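Local coordinates for protein uncharacterized sugar kinase PH1459 (Pyrococcus horikoshii, PDB 3GBU) that is a PfkB-family carbohydrate kinase that binds ATP and probably phosphorylates a sugar such as fructose, at residues Ser155-Asp160 with Lys184-Val189. The protein carries 1 engineered substitution. Numbering follows the deposited sequence.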
loop_
_atom_site.group_PDB
_atom_site.type_symbol
_atom_site.label_atom_id
_atom_site.label_comp_id
_atom_site.label_asym_id
_atom_site.label_seq_id
_atom_site.Cartn_x
_atom_site.Cartn_y
_atom_site.Cartn_z
ATOM N N SER A 155 -15.607 7.314 31.635
ATOM C CA SER A 155 -14.179 7.474 31.428
ATOM C C SER A 155 -13.980 8.868 30.861
ATOM O O SER A 155 -14.863 9.392 30.187
ATOM C CB SER A 155 -13.657 6.456 30.406
ATOM O OG SER A 155 -13.724 5.132 30.889
ATOM N N LEU A 156 -12.836 9.479 31.142
ATOM C CA LEU A 156 -12.570 10.792 30.578
ATOM C C LEU A 156 -12.318 10.547 29.094
ATOM O O LEU A 156 -11.689 9.551 28.717
ATOM C CB LEU A 156 -11.342 11.429 31.229
ATOM C CG LEU A 156 -11.530 11.822 32.697
ATOM C CD1 LEU A 156 -10.229 12.374 33.259
ATOM C CD2 LEU A 156 -12.656 12.856 32.813
ATOM N N ILE A 157 -12.820 11.443 28.254
ATOM C CA ILE A 157 -12.655 11.303 26.821
ATOM C C ILE A 157 -11.641 12.317 26.300
ATOM O O ILE A 157 -11.764 13.510 26.571
ATOM C CB ILE A 157 -14.001 11.515 26.102
ATOM C CG1 ILE A 157 -15.056 10.559 26.679
ATOM C CG2 ILE A 157 -13.820 11.339 24.599
ATOM C CD1 ILE A 157 -14.710 9.089 26.559
ATOM N N ALA A 158 -10.643 11.845 25.557
ATOM C CA ALA A 158 -9.622 12.738 25.007
ATOM C C ALA A 158 -9.663 12.692 23.482
ATOM O O ALA A 158 -9.702 11.613 22.888
ATOM C CB ALA A 158 -8.230 12.333 25.511
ATOM N N PHE A 159 -9.644 13.865 22.860
ATOM C CA PHE A 159 -9.699 13.960 21.411
ATOM C C PHE A 159 -8.652 14.897 20.823
ATOM O O PHE A 159 -8.593 16.067 21.179
ATOM C CB PHE A 159 -11.100 14.431 20.985
ATOM C CG PHE A 159 -11.311 14.451 19.493
ATOM C CD1 PHE A 159 -11.262 13.269 18.752
ATOM C CD2 PHE A 159 -11.555 15.652 18.826
ATOM C CE1 PHE A 159 -11.454 13.278 17.373
ATOM C CE2 PHE A 159 -11.746 15.675 17.454
ATOM C CZ PHE A 159 -11.697 14.484 16.720
ATOM N N ASP A 160 -7.819 14.369 19.931
ATOM C CA ASP A 160 -6.810 15.171 19.242
ATOM C C ASP A 160 -7.416 15.480 17.867
ATOM O O ASP A 160 -7.532 14.593 17.024
ATOM C CB ASP A 160 -5.508 14.378 19.054
ATOM C CG ASP A 160 -4.408 15.206 18.386
ATOM O OD1 ASP A 160 -4.727 16.150 17.638
ATOM O OD2 ASP A 160 -3.217 14.911 18.594
ATOM N N LYS A 184 -17.573 17.965 21.312
ATOM C CA LYS A 184 -18.580 18.096 22.353
ATOM C C LYS A 184 -18.650 16.855 23.224
ATOM O O LYS A 184 -19.158 16.900 24.338
ATOM C CB LYS A 184 -19.949 18.388 21.738
ATOM C CG LYS A 184 -20.027 19.753 21.059
ATOM C CD LYS A 184 -21.440 20.043 20.554
ATOM C CE LYS A 184 -21.528 21.400 19.866
ATOM N NZ LYS A 184 -22.908 21.685 19.391
ATOM N N LEU A 185 -18.137 15.743 22.715
ATOM C CA LEU A 185 -18.127 14.500 23.477
ATOM C C LEU A 185 -16.882 14.382 24.367
ATOM O O LEU A 185 -16.844 13.571 25.293
ATOM C CB LEU A 185 -18.156 13.299 22.527
ATOM C CG LEU A 185 -19.504 12.782 22.015
ATOM C CD1 LEU A 185 -19.265 11.546 21.175
ATOM C CD2 LEU A 185 -20.418 12.447 23.187
ATOM N N ALA A 186 -15.874 15.206 24.098
ATOM C CA ALA A 186 -14.619 15.127 24.836
ATOM C C ALA A 186 -14.407 16.015 26.047
ATOM O O ALA A 186 -14.770 17.194 26.072
ATOM C CB ALA A 186 -13.455 15.327 23.867
ATOM N N ASP A 187 -13.788 15.426 27.058
ATOM C CA ASP A 187 -13.449 16.154 28.265
ATOM C C ASP A 187 -12.125 16.861 27.968
ATOM O O ASP A 187 -11.883 17.983 28.412
ATOM C CB ASP A 187 -13.254 15.171 29.414
ATOM C CG ASP A 187 -14.519 14.411 29.748
ATOM O OD1 ASP A 187 -15.408 15.016 30.379
ATOM O OD2 ASP A 187 -14.626 13.221 29.375
ATOM N N ILE A 188 -11.283 16.195 27.184
ATOM C CA ILE A 188 -9.965 16.714 26.842
ATOM C C ILE A 188 -9.762 16.865 25.335
ATOM O O ILE A 188 -9.855 15.893 24.590
ATOM C CB ILE A 188 -8.885 15.778 27.405
ATOM C CG1 ILE A 188 -9.059 15.675 28.923
ATOM C CG2 ILE A 188 -7.499 16.274 27.012
ATOM C CD1 ILE A 188 -8.561 14.378 29.507
ATOM N N VAL A 189 -9.484 18.087 24.889
ATOM C CA VAL A 189 -9.276 18.341 23.471
ATOM C C VAL A 189 -7.888 18.919 23.181
ATOM O O VAL A 189 -7.419 19.808 23.887
ATOM C CB VAL A 189 -10.341 19.330 22.908
ATOM C CG1 VAL A 189 -10.070 19.604 21.425
ATOM C CG2 VAL A 189 -11.746 18.757 23.103
HETATM O O HOH W 1 -16.675 11.278 30.216
#
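Ala-158 and Phe-159 pair in parallel with Ile-188 and Val-189, joining neighbouring strands of a beta-alpha-beta unit in the central sheet of this ribokinase-like fold; helix 172-185 makes the crossover. The tight part lies here. Ile-157 O receives Ile-188 N at 2.8 Å and, less straight (131° at the hydrogen), Asp-187 N, so one carbonyl accepts two successive N-H groups where the chain enters the second strand. Phe-159 N then reaches Ile-188 O at 2.7 Å.

On one face Ala-158 CB lies 4.0 Å from Ile-188 CB, a methyl short enough for helix 245-259 to pack directly here. On the other, Ala-186 CB sits 3.8 Å from Phe-159 CB, while the phenyl ring leads away to meet Phe-130. Ile-157, beta-branched as suits an extended strand, brings CB to 3.6 Å from Leu-185 O, which Lys-152 NZ hydrogen-bonds, and packs on helix 140-151.

The start of the strand pair is looser, with partly exposed Leu-156 and Asp-187. With CG beside its own N (chi1 -63°), the Asp-187 carboxylate stands in for the main-chain acceptor a continuing strand would offer. The Leu-156 side chain crosses it at about a right angle, CD2 3.9 Å from Asp-187 CG. A water bridges Ser-155 O and Asp-187 OD2, whose anti lone pair accepts Ile-157 N at 2.8 Å.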